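Local coordinates for protein 3-oxosteroid 1-dehydrogenase (Sterolibacterium denitrificans, PDB 7P18) that probably catalyses the FAD-dependent 1,2-dehydrogenation of 3-oxosteroids, turning them into 3-oxo-delta-1-steroids while passing the electrons to an acceptor, at residues P116-H121 with P537-T542; A360-E365 with N461-Y466; D9-G14 with L260-G265; E234-E239 with T247-K252. One frame throughout, in Å; residues are numbered along the deposited sequence.

Contact 1: P116-H121 with P537-T542; sequences PDYYQH and PGAGGT. With FAD (flavin-adenine dinucleotide), chain C.
The carbonyl oxygen of Pro537 is gripped by two donors: the backbone N of Tyr118, 3.0 Å from Pro537 O in a fairly straight bond (162° at the hydrogen), and the hydroxyl of Tyr73. A second link runs through a water, which donates to Pro116 O at 2.8 Å and accepts from Ala539 N. Beyond these polar ties the ring of Tyr118 lies over Gly538, whose CA stands 3.7 Å from the ring centroid in a CH-pi contact to one face. With CG beside the backbone N (chi1 -76°), the ring reaches along the glycine, and its hydroxyl meets the methyl of Ala539, OH to CB 3.5 Å; the same hydroxyl is hydrogen-bonded to that of Tyr363. Gly538 to Gly541 form a type II turn, in which Gly540 adopts backbone angles that a side chain would hardly tolerate. The turn delivers Thr542 to the flavin: its N donates to FAD O2 at 3.0 Å, while OG1 takes the hydrogen of FAD O3' (2.7 Å) and gives its own to FAD N1 (2.9 Å). Gly540 N donates to the C3 ketone oxygen, O1, of the steroid, so one short loop addresses both cofactor and ligand. Asp117 anchors the other loop through a salt bridge to Arg130. That loop joins strands 109-111 and 131-138 and packs against helix 462-466, whereas the glycine-rich loop runs from strand 521-523 into helix 543-559.

Contact 2: A360-E365 with N461-Y466; sequences ASPYLE and NVFDRY. With ANB (androsta-1,4-diene-3,17-dione), chain D.
The ring of Phe463 turns its edge to Ala360: CE2 lies 3.4 Å from Ala360 O, near the plane of the ring. Pro362 CG reaches the same carbon, CE2, from an oblique direction at 3.8 Å, and the ring of Tyr118 meets Phe463 with the two planes about 50° apart. CG anti to the backbone N (chi1 167°) sends the phenyl group from its helix toward the turn 360-362 before helix 363-377. Beside it, the methyl of Ala360 sits over the carboxylate of Asp464, CB to CG 3.5 Å. Asp464 OD2 is held by Gly459 N and Asn358 ND2, which fixes the acid's rotation. Asn461 is the N-cap of helix 462-466, and its OD1 accepts from Asp464 N at 3.1 Å, with the donor above the carbonyl plane, and weakly from Phe463 N. On the other side, Pro362 is the N-cap residue of the helix that Tyr363 begins. The ring of Tyr363 approaches the steroid obliquely, CZ standing 3.5 Å from ANB C2, and its hydroxyl is hydrogen-bonded to that of Tyr118. A phenylalanine in place of Tyr363 would probably leave the Tyr118 hydroxyl without this mate and take away the polar atom next to C2. In this complex C2 belongs to the C1-C2 double bond of the dienone, so the hydroxyl's position is consistent with handling the C2 proton, as in related dehydrogenases.

Contact 3: D9-G14 with L260-G265; sequences DVIVVG and LTARRG. With FAD (flavin-adenine dinucleotide), chain C.
Asp9 and Arg263 form a salt bridge, with OD1 of Asp9 2.9 Å from NH1 of Arg263. The oxygen lies near the guanidinium plane, yet the nitrogen meets it from above the carboxylate, the two planes being 62° apart. Asp9 O accepts twice, from Arg264 N at 2.8 Å on a lone pair and from Gly265 N at 3.1 Å. The bonds lead into the parallel sheet of the FAD-binding Rossmann fold, where Val10 pairs with Gly265 and Ile11 N donates to Gly265 O. Strand 256-262 belongs to another sheet; the chain turns a corner at Arg263 and Arg264 before entering this one, and the axes of the short strands 10-13 and 260-262 stand 115° apart. Ile11 bridges the two layers. With CG1 anti to the carbonyl carbon (chi1 -52°), its CD1 reaches Leu260 CB at 3.6 Å and the methyl of Ala262, packing that Ile249 of strand 245-253 extends. Arg264 bends back, its CG against Asp9 CB, while NH2 donates to Ile557 O. At its far end strand 10-13 runs into Gly14, first glycine of a probable GxGxxA dinucleotide-binding turn. There Val13 CG1 lies 3.7 Å from C2A of the adenine and Gly14 CA 3.4 Å from the ribose O4B of FAD.

Contact 4: E234-E239 with T247-K252; sequences ESLITE and TGIVVK
Backbone hydrogen bonds carry most of the polar contact between Ile237 and Gly248 and their neighbours: Ile237 N donates to Gly248 O at 2.9 Å, Thr247 N to Ile237 O at 2.9 Å, and Val250 N to Ser235 O at 2.9 Å. Val250 O takes Glu234 N at 2.8 Å and, more weakly, Ser235 N. Side chains add one weak bond, Thr247 OG1 to Ile237 O, and Glu239 turns to Arg245 for a salt bridge. The strands form an antiparallel beta hairpin with two classic bulges, Glu234 and Ser235 facing Val250 at one, Thr247 and Gly248 facing Ile237 at the other. Ile237 packs across the partner strand. Its CG1, anti to the carbonyl carbon (chi1 -57°), makes an apolar pair with Val250 CG2 at 4.0 Å. In van der Waals contact, CD1 lies against the Ile249 carbonyl, 3.3 Å from Ile249 O, and CG2 beside the Thr247 hydroxyl. Replacement by an alanine would probably open a gap above Gly248 and leave Val250 CG2 without this apolar neighbour. On the opposite face Leu236 CD2 touches Ile249 CG2 at 4.3 Å, and Ile249 continues onto Val13 of strand 10-13.

How the contacts relate
The four contacts fall into two pairs, one near each end of the FAD. Contacts 1 and 2, their centres about 9 Å apart, lie against the A-ring end of the steroid, beside the flavin, and are joined by a tyrosine hydroxyl and a carboxylate: Tyr119 OH lies 2.6 Å from Glu365 OE2, a probable hydrogen bond. Contacts 3 and 4, also about 9 Å apart, lie at the adenine end and share a sheet, with Ala262 N 2.8 Å from Thr247 O where strands 245-253 and 256-262 run side by side. Contacts 1 and 3 both touch the cofactor although their centres are about 34 Å apart. Along the chain, contact 2 is nested within the loop closed by contact 1, and contact 4 within that closed by contact 3.

Contact 1: P116-H121 with P537-T542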
# COMPACT_ATOMS: atom_id res chain seq x y z
N PRO A 116 -13.82 6.08 -5.74
CA PRO A 116 -14.41 4.99 -6.49
C PRO A 116 -13.59 3.70 -6.44
O PRO A 116 -12.37 3.77 -6.31
CB PRO A 116 -14.44 5.49 -7.94
CG PRO A 116 -14.16 6.96 -7.81
CD PRO A 116 -13.26 7.10 -6.62
N ASP A 117 -14.29 2.56 -6.52
CA ASP A 117 -13.63 1.26 -6.78
C ASP A 117 -12.75 1.37 -8.04
O ASP A 117 -13.07 2.15 -8.96
CB ASP A 117 -14.66 0.15 -6.91
CG ASP A 117 -15.34 -0.21 -5.61
OD1 ASP A 117 -14.84 0.20 -4.53
OD2 ASP A 117 -16.36 -0.90 -5.69
N TYR A 118 -11.68 0.59 -8.13
CA TYR A 118 -10.68 0.76 -9.22
C TYR A 118 -11.17 0.26 -10.57
O TYR A 118 -10.56 0.61 -11.57
CB TYR A 118 -9.36 0.12 -8.78
CG TYR A 118 -8.57 0.94 -7.78
CD1 TYR A 118 -9.10 2.05 -7.12
CD2 TYR A 118 -7.28 0.58 -7.48
CE1 TYR A 118 -8.36 2.76 -6.19
CE2 TYR A 118 -6.52 1.29 -6.57
CZ TYR A 118 -7.05 2.40 -5.93
OH TYR A 118 -6.26 3.05 -5.02
N TYR A 119 -12.13 -0.66 -10.63
CA TYR A 119 -12.55 -1.32 -11.88
C TYR A 119 -14.01 -0.97 -12.16
O TYR A 119 -14.91 -1.78 -11.91
CB TYR A 119 -12.35 -2.84 -11.82
CG TYR A 119 -10.97 -3.32 -11.46
CD1 TYR A 119 -9.84 -2.95 -12.17
CD2 TYR A 119 -10.80 -4.20 -10.40
CE1 TYR A 119 -8.57 -3.41 -11.81
CE2 TYR A 119 -9.54 -4.67 -10.04
CZ TYR A 119 -8.43 -4.32 -10.79
OH TYR A 119 -7.22 -4.82 -10.40
N GLN A 120 -14.27 0.25 -12.62
CA GLN A 120 -15.65 0.74 -12.79
C GLN A 120 -16.33 -0.07 -13.91
O GLN A 120 -17.58 -0.11 -13.93
CB GLN A 120 -15.65 2.23 -13.10
CG GLN A 120 -15.29 3.08 -11.89
CD GLN A 120 -16.29 2.98 -10.77
OE1 GLN A 120 -17.47 3.17 -10.98
NE2 GLN A 120 -15.81 2.63 -9.57
N HIS A 121 -15.57 -0.68 -14.81
CA HIS A 121 -16.12 -1.49 -15.93
C HIS A 121 -16.59 -2.87 -15.44
O HIS A 121 -17.19 -3.57 -16.25
CB HIS A 121 -15.10 -1.63 -17.02
CG HIS A 121 -13.83 -2.26 -16.54
ND1 HIS A 121 -12.79 -1.50 -15.95
CD2 HIS A 121 -13.42 -3.55 -16.49
CE1 HIS A 121 -11.80 -2.32 -15.64
NE2 HIS A 121 -12.16 -3.57 -15.93
N PRO A 537 -8.80 -4.33 -5.88
CA PRO A 537 -10.19 -3.95 -6.12
C PRO A 537 -10.52 -2.46 -5.93
O PRO A 537 -11.43 -1.93 -6.58
CB PRO A 537 -10.95 -4.80 -5.10
CG PRO A 537 -9.96 -5.04 -4.00
CD PRO A 537 -8.66 -5.27 -4.76
N GLY A 538 -9.77 -1.82 -5.04
CA GLY A 538 -9.96 -0.43 -4.62
C GLY A 538 -8.93 -0.07 -3.59
O GLY A 538 -8.21 -0.97 -3.09
N ALA A 539 -8.87 1.21 -3.24
CA ALA A 539 -7.96 1.68 -2.18
C ALA A 539 -8.24 0.90 -0.90
O ALA A 539 -9.42 0.82 -0.48
CB ALA A 539 -8.09 3.17 -2.03
N GLY A 540 -7.21 0.25 -0.35
CA GLY A 540 -7.37 -0.67 0.80
C GLY A 540 -7.43 -2.12 0.44
O GLY A 540 -7.75 -2.93 1.35
N GLY A 541 -7.07 -2.47 -0.79
CA GLY A 541 -7.11 -3.85 -1.27
C GLY A 541 -5.95 -4.70 -0.77
O GLY A 541 -6.02 -5.90 -1.01
N THR A 542 -4.96 -4.17 -0.02
CA THR A 542 -3.92 -5.02 0.65
C THR A 542 -4.19 -5.02 2.17
O THR A 542 -4.05 -6.07 2.79
CB THR A 542 -2.46 -4.60 0.34
OG1 THR A 542 -1.98 -3.63 1.25
CG2 THR A 542 -2.33 -4.03 -1.04
PA FAD C . 4.06 -4.95 6.90
O1A FAD C . 3.09 -3.85 7.16
O2A FAD C . 5.28 -4.48 6.14
O5B FAD C . 4.47 -5.56 8.30
C5B FAD C . 5.40 -6.67 8.33
C4B FAD C . 6.26 -6.53 9.55
O4B FAD C . 6.95 -7.79 9.79
C3B FAD C . 7.36 -5.44 9.48
O3B FAD C . 7.32 -4.60 10.62
C2B FAD C . 8.65 -6.25 9.38
O2B FAD C . 9.79 -5.53 9.84
C1B FAD C . 8.28 -7.52 10.15
N9A FAD C . 9.12 -8.69 9.84
C8A FAD C . 9.71 -9.04 8.66
N7A FAD C . 10.48 -10.11 8.78
C5A FAD C . 10.34 -10.50 10.10
C6A FAD C . 10.89 -11.57 10.85
N6A FAD C . 11.78 -12.44 10.37
N1A FAD C . 10.54 -11.66 12.15
C2A FAD C . 9.68 -10.76 12.64
N3A FAD C . 9.16 -9.67 12.06
C4A FAD C . 9.52 -9.62 10.76
N1 FAD C . -2.25 -0.80 1.00
C2 FAD C . -3.57 -0.61 1.27
O2 FAD C . -4.37 -1.55 1.26
N3 FAD C . -4.04 0.60 1.59
C4 FAD C . -3.31 1.76 1.40
O4 FAD C . -3.77 2.81 1.82
C4X FAD C . -1.93 1.61 1.09
N5 FAD C . -1.18 2.69 0.94
C5X FAD C . 0.16 2.51 0.71
C6 FAD C . 1.01 3.64 0.64
C7 FAD C . 2.38 3.52 0.55
C7M FAD C . 3.27 4.75 0.51
C8 FAD C . 2.96 2.23 0.58
C8M FAD C . 4.46 2.06 0.51
C9 FAD C . 2.14 1.12 0.57
C9A FAD C . 0.74 1.22 0.68
N10 FAD C . -0.11 0.10 0.69
C10 FAD C . -1.47 0.26 0.92
C1' FAD C . 0.44 -1.26 0.72
C2' FAD C . 0.51 -1.75 2.18
O2' FAD C . 1.22 -0.85 3.03
C3' FAD C . 1.13 -3.16 2.31
O3' FAD C . 0.70 -4.02 1.25
C4' FAD C . 0.83 -3.75 3.67
O4' FAD C . 1.26 -2.83 4.65
C5' FAD C . 1.47 -5.10 3.91
O5' FAD C . 1.17 -5.46 5.27
P FAD C . 1.90 -6.69 5.95
O1P FAD C . 1.34 -6.68 7.31
O2P FAD C . 1.90 -7.89 5.11
O3P FAD C . 3.45 -6.19 6.06
O HOH W 1 -11.34 2.42 -4.07

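Contact 2: A360-E365 with N461-Y466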
# COMPACT_ATOMS: atom_id res chain seq x y z
N ALA A 360 -3.58 7.38 -15.92
CA ALA A 360 -4.45 7.28 -14.75
C ALA A 360 -4.74 5.82 -14.36
O ALA A 360 -5.51 5.63 -13.44
CB ALA A 360 -5.75 8.01 -15.01
N SER A 361 -4.19 4.82 -15.06
CA SER A 361 -4.40 3.39 -14.67
C SER A 361 -4.18 3.25 -13.16
O SER A 361 -3.25 3.81 -12.60
CB SER A 361 -3.50 2.46 -15.44
OG SER A 361 -3.52 1.14 -14.89
N PRO A 362 -4.97 2.40 -12.46
CA PRO A 362 -4.56 1.95 -11.14
C PRO A 362 -3.10 1.47 -11.20
O PRO A 362 -2.69 0.92 -12.22
CB PRO A 362 -5.51 0.78 -10.83
CG PRO A 362 -6.75 1.13 -11.65
CD PRO A 362 -6.21 1.75 -12.93
N TYR A 363 -2.36 1.67 -10.09
CA TYR A 363 -0.89 1.43 -10.04
C TYR A 363 -0.57 -0.04 -10.31
O TYR A 363 0.49 -0.30 -10.95
CB TYR A 363 -0.27 1.91 -8.73
CG TYR A 363 -1.17 1.89 -7.52
CD1 TYR A 363 -2.12 2.89 -7.35
CD2 TYR A 363 -1.06 0.92 -6.55
CE1 TYR A 363 -2.94 2.91 -6.23
CE2 TYR A 363 -1.90 0.93 -5.43
CZ TYR A 363 -2.86 1.91 -5.29
OH TYR A 363 -3.73 1.94 -4.21
N LEU A 364 -1.37 -1.01 -9.85
CA LEU A 364 -1.06 -2.44 -10.13
C LEU A 364 -0.99 -2.70 -11.62
O LEU A 364 0.02 -3.27 -12.12
CB LEU A 364 -2.11 -3.34 -9.46
CG LEU A 364 -1.92 -4.83 -9.69
CD1 LEU A 364 -0.71 -5.36 -8.97
CD2 LEU A 364 -3.15 -5.61 -9.22
N GLU A 365 -2.01 -2.28 -12.36
CA GLU A 365 -2.11 -2.51 -13.81
C GLU A 365 -1.05 -1.67 -14.53
O GLU A 365 -0.57 -2.14 -15.58
CB GLU A 365 -3.52 -2.20 -14.30
CG GLU A 365 -4.47 -3.38 -14.03
CD GLU A 365 -4.97 -3.50 -12.62
OE1 GLU A 365 -4.94 -2.46 -11.93
OE2 GLU A 365 -5.37 -4.64 -12.21
N ASN A 461 -13.50 7.38 -17.04
CA ASN A 461 -14.36 6.83 -15.98
C ASN A 461 -14.13 7.62 -14.70
O ASN A 461 -13.14 8.35 -14.65
CB ASN A 461 -14.09 5.34 -15.80
CG ASN A 461 -12.72 5.09 -15.24
OD1 ASN A 461 -12.46 5.34 -14.06
ND2 ASN A 461 -11.82 4.66 -16.10
N VAL A 462 -14.98 7.43 -13.67
CA VAL A 462 -14.97 8.25 -12.43
C VAL A 462 -13.73 7.96 -11.59
O VAL A 462 -13.32 8.84 -10.85
CB VAL A 462 -16.26 8.09 -11.61
CG1 VAL A 462 -17.43 8.63 -12.41
CG2 VAL A 462 -16.48 6.66 -11.13
N PHE A 463 -13.12 6.77 -11.69
CA PHE A 463 -11.87 6.50 -10.93
C PHE A 463 -10.78 7.43 -11.46
O PHE A 463 -10.16 8.18 -10.67
CB PHE A 463 -11.44 5.03 -10.98
CG PHE A 463 -10.04 4.89 -10.48
CD1 PHE A 463 -9.73 5.01 -9.14
CD2 PHE A 463 -9.00 4.80 -11.39
CE1 PHE A 463 -8.42 4.96 -8.70
CE2 PHE A 463 -7.69 4.76 -10.94
CZ PHE A 463 -7.40 4.82 -9.61
N ASP A 464 -10.53 7.40 -12.76
CA ASP A 464 -9.50 8.27 -13.40
C ASP A 464 -9.72 9.73 -12.99
O ASP A 464 -8.77 10.40 -12.54
CB ASP A 464 -9.55 8.20 -14.92
CG ASP A 464 -9.07 6.92 -15.57
OD1 ASP A 464 -9.08 5.90 -14.89
OD2 ASP A 464 -8.84 6.96 -16.78
N ARG A 465 -10.96 10.20 -13.06
CA ARG A 465 -11.28 11.64 -12.85
C ARG A 465 -11.19 12.02 -11.38
O ARG A 465 -11.03 13.20 -11.11
CB ARG A 465 -12.67 11.94 -13.41
CG ARG A 465 -12.76 11.76 -14.91
CD ARG A 465 -14.00 12.33 -15.52
NE ARG A 465 -15.25 11.70 -15.14
CZ ARG A 465 -15.87 10.73 -15.82
NH1 ARG A 465 -15.33 10.19 -16.90
NH2 ARG A 465 -17.04 10.28 -15.39
N TYR A 466 -11.22 11.07 -10.44
CA TYR A 466 -11.13 11.36 -9.00
C TYR A 466 -9.88 12.20 -8.69
O TYR A 466 -9.94 13.07 -7.82
CB TYR A 466 -11.14 10.07 -8.18
CG TYR A 466 -11.15 10.25 -6.69
CD1 TYR A 466 -12.19 10.88 -6.02
CD2 TYR A 466 -10.12 9.76 -5.91
CE1 TYR A 466 -12.18 11.05 -4.64
CE2 TYR A 466 -10.09 9.90 -4.54
CZ TYR A 466 -11.13 10.55 -3.89
OH TYR A 466 -11.03 10.62 -2.54
C1 ANB D . -2.33 3.81 -1.79
C10 ANB D . -3.26 4.98 -1.60
C11 ANB D . -1.23 6.59 -1.24
C12 ANB D . -0.68 7.85 -0.57
C13 ANB D . -1.70 8.97 -0.61
C14 ANB D . -2.95 8.48 0.13
C15 ANB D . -3.78 9.76 0.35
C16 ANB D . -2.72 10.84 0.62
C17 ANB D . -1.40 10.24 0.17
C18 ANB D . -1.99 9.47 -2.05
C19 ANB D . -3.62 5.50 -3.02
C2 ANB D . -2.74 2.54 -1.86
C3 ANB D . -4.09 2.16 -1.46
C4 ANB D . -4.84 3.23 -0.80
C5 ANB D . -4.52 4.52 -0.91
C6 ANB D . -5.47 5.59 -0.43
C7 ANB D . -4.78 6.73 0.30
C8 ANB D . -3.61 7.27 -0.52
C9 ANB D . -2.60 6.12 -0.73
O1 ANB D . -4.55 1.03 -1.64
O2 ANB D . -0.31 10.72 0.39

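Contact 3: D9-G14 with L260-G265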
# COMPACT_ATOMS: atom_id res chain seq x y z
N ASP A 9 -0.45 -18.69 24.28
CA ASP A 9 -1.47 -19.34 23.42
C ASP A 9 -1.12 -19.03 21.96
O ASP A 9 -1.03 -19.98 21.13
CB ASP A 9 -2.87 -18.87 23.82
CG ASP A 9 -3.28 -19.36 25.20
OD1 ASP A 9 -2.74 -20.41 25.59
OD2 ASP A 9 -4.10 -18.69 25.85
N VAL A 10 -0.84 -17.76 21.68
CA VAL A 10 -0.66 -17.26 20.29
C VAL A 10 0.65 -16.46 20.20
O VAL A 10 0.83 -15.52 21.00
CB VAL A 10 -1.88 -16.42 19.87
CG1 VAL A 10 -1.69 -15.82 18.49
CG2 VAL A 10 -3.17 -17.25 19.91
N ILE A 11 1.51 -16.81 19.25
CA ILE A 11 2.65 -15.94 18.89
C ILE A 11 2.40 -15.37 17.49
O ILE A 11 2.23 -16.15 16.54
CB ILE A 11 3.99 -16.67 19.02
CG1 ILE A 11 4.13 -17.33 20.39
CG2 ILE A 11 5.10 -15.68 18.75
CD1 ILE A 11 5.29 -18.27 20.47
N VAL A 12 2.42 -14.04 17.38
CA VAL A 12 2.23 -13.30 16.10
C VAL A 12 3.60 -12.82 15.63
O VAL A 12 4.26 -12.10 16.39
CB VAL A 12 1.27 -12.13 16.29
CG1 VAL A 12 1.11 -11.32 15.03
CG2 VAL A 12 -0.09 -12.61 16.81
N VAL A 13 4.01 -13.23 14.45
CA VAL A 13 5.28 -12.79 13.81
C VAL A 13 5.03 -11.60 12.89
O VAL A 13 4.32 -11.76 11.88
CB VAL A 13 5.94 -13.96 13.08
CG1 VAL A 13 7.27 -13.53 12.47
CG2 VAL A 13 6.10 -15.15 14.01
N GLY A 14 5.62 -10.46 13.25
CA GLY A 14 5.50 -9.20 12.51
C GLY A 14 4.66 -8.23 13.30
O GLY A 14 3.85 -8.67 14.09
N LEU A 260 10.37 -20.36 21.57
CA LEU A 260 9.08 -19.85 22.09
C LEU A 260 7.99 -20.87 21.76
O LEU A 260 7.98 -21.35 20.64
CB LEU A 260 8.79 -18.50 21.44
CG LEU A 260 9.79 -17.38 21.74
CD1 LEU A 260 9.40 -16.11 21.02
CD2 LEU A 260 9.85 -17.10 23.24
N THR A 261 7.12 -21.18 22.71
CA THR A 261 6.04 -22.17 22.51
C THR A 261 4.73 -21.43 22.29
O THR A 261 4.43 -20.51 23.07
CB THR A 261 5.95 -23.15 23.69
OG1 THR A 261 7.19 -23.87 23.70
CG2 THR A 261 4.81 -24.13 23.57
N ALA A 262 3.97 -21.86 21.27
CA ALA A 262 2.60 -21.40 21.00
C ALA A 262 1.66 -22.58 21.23
O ALA A 262 1.71 -23.50 20.43
CB ALA A 262 2.47 -20.87 19.58
N ARG A 263 0.88 -22.55 22.30
CA ARG A 263 -0.06 -23.65 22.64
C ARG A 263 -1.12 -23.80 21.55
O ARG A 263 -1.51 -24.94 21.26
CB ARG A 263 -0.78 -23.38 23.96
CG ARG A 263 0.15 -23.19 25.15
CD ARG A 263 -0.61 -23.36 26.44
NE ARG A 263 0.16 -22.91 27.59
CZ ARG A 263 0.16 -21.68 28.09
NH1 ARG A 263 -0.54 -20.71 27.52
NH2 ARG A 263 0.89 -21.41 29.15
N ARG A 264 -1.60 -22.69 20.98
CA ARG A 264 -2.82 -22.66 20.12
C ARG A 264 -2.47 -22.29 18.68
O ARG A 264 -3.04 -22.91 17.76
CB ARG A 264 -3.85 -21.73 20.75
CG ARG A 264 -4.24 -22.14 22.17
CD ARG A 264 -5.14 -23.35 22.13
NE ARG A 264 -6.47 -22.92 21.70
CZ ARG A 264 -7.35 -22.30 22.48
NH1 ARG A 264 -7.07 -22.02 23.74
NH2 ARG A 264 -8.53 -21.94 21.97
N GLY A 265 -1.56 -21.34 18.44
CA GLY A 265 -1.24 -21.01 17.05
C GLY A 265 -0.15 -19.98 16.89
O GLY A 265 0.07 -19.17 17.79
PA FAD C . 4.06 -4.95 6.90
O1A FAD C . 3.09 -3.85 7.16
O2A FAD C . 5.28 -4.48 6.14
O5B FAD C . 4.47 -5.56 8.30
C5B FAD C . 5.40 -6.67 8.33
C4B FAD C . 6.26 -6.53 9.55
O4B FAD C . 6.95 -7.79 9.79
C3B FAD C . 7.36 -5.44 9.48
O3B FAD C . 7.32 -4.60 10.62
C2B FAD C . 8.65 -6.25 9.38
O2B FAD C . 9.79 -5.53 9.84
C1B FAD C . 8.28 -7.52 10.15
N9A FAD C . 9.12 -8.69 9.84
C8A FAD C . 9.71 -9.04 8.66
N7A FAD C . 10.48 -10.11 8.78
C5A FAD C . 10.34 -10.50 10.10
C6A FAD C . 10.89 -11.57 10.85
N6A FAD C . 11.78 -12.44 10.37
N1A FAD C . 10.54 -11.66 12.15
C2A FAD C . 9.68 -10.76 12.64
N3A FAD C . 9.16 -9.67 12.06
C4A FAD C . 9.52 -9.62 10.76
N1 FAD C . -2.25 -0.80 1.00
C2 FAD C . -3.57 -0.61 1.27
O2 FAD C . -4.37 -1.55 1.26
N3 FAD C . -4.04 0.60 1.59
C4 FAD C . -3.31 1.76 1.40
O4 FAD C . -3.77 2.81 1.82
C4X FAD C . -1.93 1.61 1.09
N5 FAD C . -1.18 2.69 0.94
C5X FAD C . 0.16 2.51 0.71
C6 FAD C . 1.01 3.64 0.64
C7 FAD C . 2.38 3.52 0.55
C7M FAD C . 3.27 4.75 0.51
C8 FAD C . 2.96 2.23 0.58
C8M FAD C . 4.46 2.06 0.51
C9 FAD C . 2.14 1.12 0.57
C9A FAD C . 0.74 1.22 0.68
N10 FAD C . -0.11 0.10 0.69
C10 FAD C . -1.47 0.26 0.92
C1' FAD C . 0.44 -1.26 0.72
C2' FAD C . 0.51 -1.75 2.18
O2' FAD C . 1.22 -0.85 3.03
C3' FAD C . 1.13 -3.16 2.31
O3' FAD C . 0.70 -4.02 1.25
C4' FAD C . 0.83 -3.75 3.67
O4' FAD C . 1.26 -2.83 4.65
C5' FAD C . 1.47 -5.10 3.91
O5' FAD C . 1.17 -5.46 5.27
P FAD C . 1.90 -6.69 5.95
O1P FAD C . 1.34 -6.68 7.31
O2P FAD C . 1.90 -7.89 5.11
O3P FAD C . 3.45 -6.19 6.06

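Contact 4: E234-E239 with T247-K252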
# COMPACT_ATOMS: atom_id res chain seq x y z
N GLU A 234 13.26 -16.66 13.09
CA GLU A 234 14.22 -17.45 12.28
C GLU A 234 13.62 -18.74 11.74
O GLU A 234 13.94 -19.11 10.62
CB GLU A 234 15.37 -17.94 13.17
CG GLU A 234 16.31 -16.87 13.62
CD GLU A 234 17.64 -17.42 14.10
OE1 GLU A 234 17.83 -18.70 14.22
OE2 GLU A 234 18.49 -16.55 14.35
N SER A 235 12.86 -19.48 12.54
CA SER A 235 12.38 -20.81 12.10
C SER A 235 11.15 -21.25 12.89
O SER A 235 10.84 -20.70 13.92
CB SER A 235 13.51 -21.82 12.17
OG SER A 235 13.91 -21.98 13.52
N LEU A 236 10.47 -22.25 12.36
CA LEU A 236 9.27 -22.84 13.00
C LEU A 236 9.72 -24.04 13.85
O LEU A 236 10.66 -24.75 13.44
CB LEU A 236 8.34 -23.30 11.87
CG LEU A 236 7.67 -22.17 11.07
CD1 LEU A 236 7.05 -22.70 9.78
CD2 LEU A 236 6.65 -21.48 11.91
N ILE A 237 9.06 -24.25 14.99
CA ILE A 237 9.17 -25.52 15.78
C ILE A 237 7.98 -26.41 15.38
O ILE A 237 6.86 -25.93 15.37
CB ILE A 237 9.22 -25.20 17.28
CG1 ILE A 237 10.41 -24.26 17.58
CG2 ILE A 237 9.27 -26.47 18.11
CD1 ILE A 237 10.42 -23.65 18.96
N THR A 238 8.24 -27.66 15.01
CA THR A 238 7.17 -28.64 14.67
C THR A 238 7.27 -29.92 15.52
O THR A 238 8.32 -30.19 16.08
CB THR A 238 7.20 -28.99 13.19
OG1 THR A 238 8.42 -29.67 12.95
CG2 THR A 238 7.09 -27.77 12.29
N GLU A 239 6.16 -30.65 15.58
CA GLU A 239 6.04 -32.02 16.16
C GLU A 239 5.24 -32.89 15.17
O GLU A 239 4.46 -32.30 14.39
CB GLU A 239 5.29 -31.99 17.49
CG GLU A 239 6.02 -31.22 18.57
CD GLU A 239 5.27 -31.17 19.90
OE1 GLU A 239 4.10 -31.64 19.94
OE2 GLU A 239 5.84 -30.66 20.88
N THR A 247 4.27 -25.81 16.72
CA THR A 247 4.10 -25.71 18.19
C THR A 247 4.83 -24.48 18.74
O THR A 247 4.71 -24.21 19.95
CB THR A 247 4.61 -26.99 18.87
OG1 THR A 247 5.97 -27.15 18.48
CG2 THR A 247 3.84 -28.20 18.42
N GLY A 248 5.55 -23.75 17.87
CA GLY A 248 6.30 -22.57 18.31
C GLY A 248 7.22 -22.01 17.24
O GLY A 248 7.14 -22.44 16.08
N ILE A 249 8.10 -21.10 17.64
CA ILE A 249 9.10 -20.49 16.74
C ILE A 249 10.44 -20.39 17.48
O ILE A 249 10.43 -20.32 18.70
CB ILE A 249 8.64 -19.10 16.26
CG1 ILE A 249 8.52 -18.10 17.40
CG2 ILE A 249 7.34 -19.23 15.47
CD1 ILE A 249 8.28 -16.66 16.96
N VAL A 250 11.51 -20.29 16.71
CA VAL A 250 12.83 -19.78 17.19
C VAL A 250 12.97 -18.32 16.74
O VAL A 250 12.79 -18.05 15.53
CB VAL A 250 13.98 -20.61 16.61
CG1 VAL A 250 15.32 -20.14 17.18
CG2 VAL A 250 13.76 -22.12 16.83
N VAL A 251 13.30 -17.45 17.68
CA VAL A 251 13.70 -16.05 17.40
C VAL A 251 15.16 -15.83 17.85
O VAL A 251 15.74 -16.69 18.54
CB VAL A 251 12.77 -15.04 18.09
CG1 VAL A 251 11.34 -15.20 17.58
CG2 VAL A 251 12.85 -15.13 19.62
N LYS A 252 15.71 -14.70 17.41
CA LYS A 252 17.01 -14.14 17.88
C LYS A 252 16.66 -12.94 18.75
O LYS A 252 16.14 -11.96 18.23
CB LYS A 252 17.88 -13.82 16.67
CG LYS A 252 19.34 -13.56 16.98
CD LYS A 252 20.14 -13.07 15.77
CE LYS A 252 21.09 -11.95 16.11
NZ LYS A 252 22.31 -12.02 15.27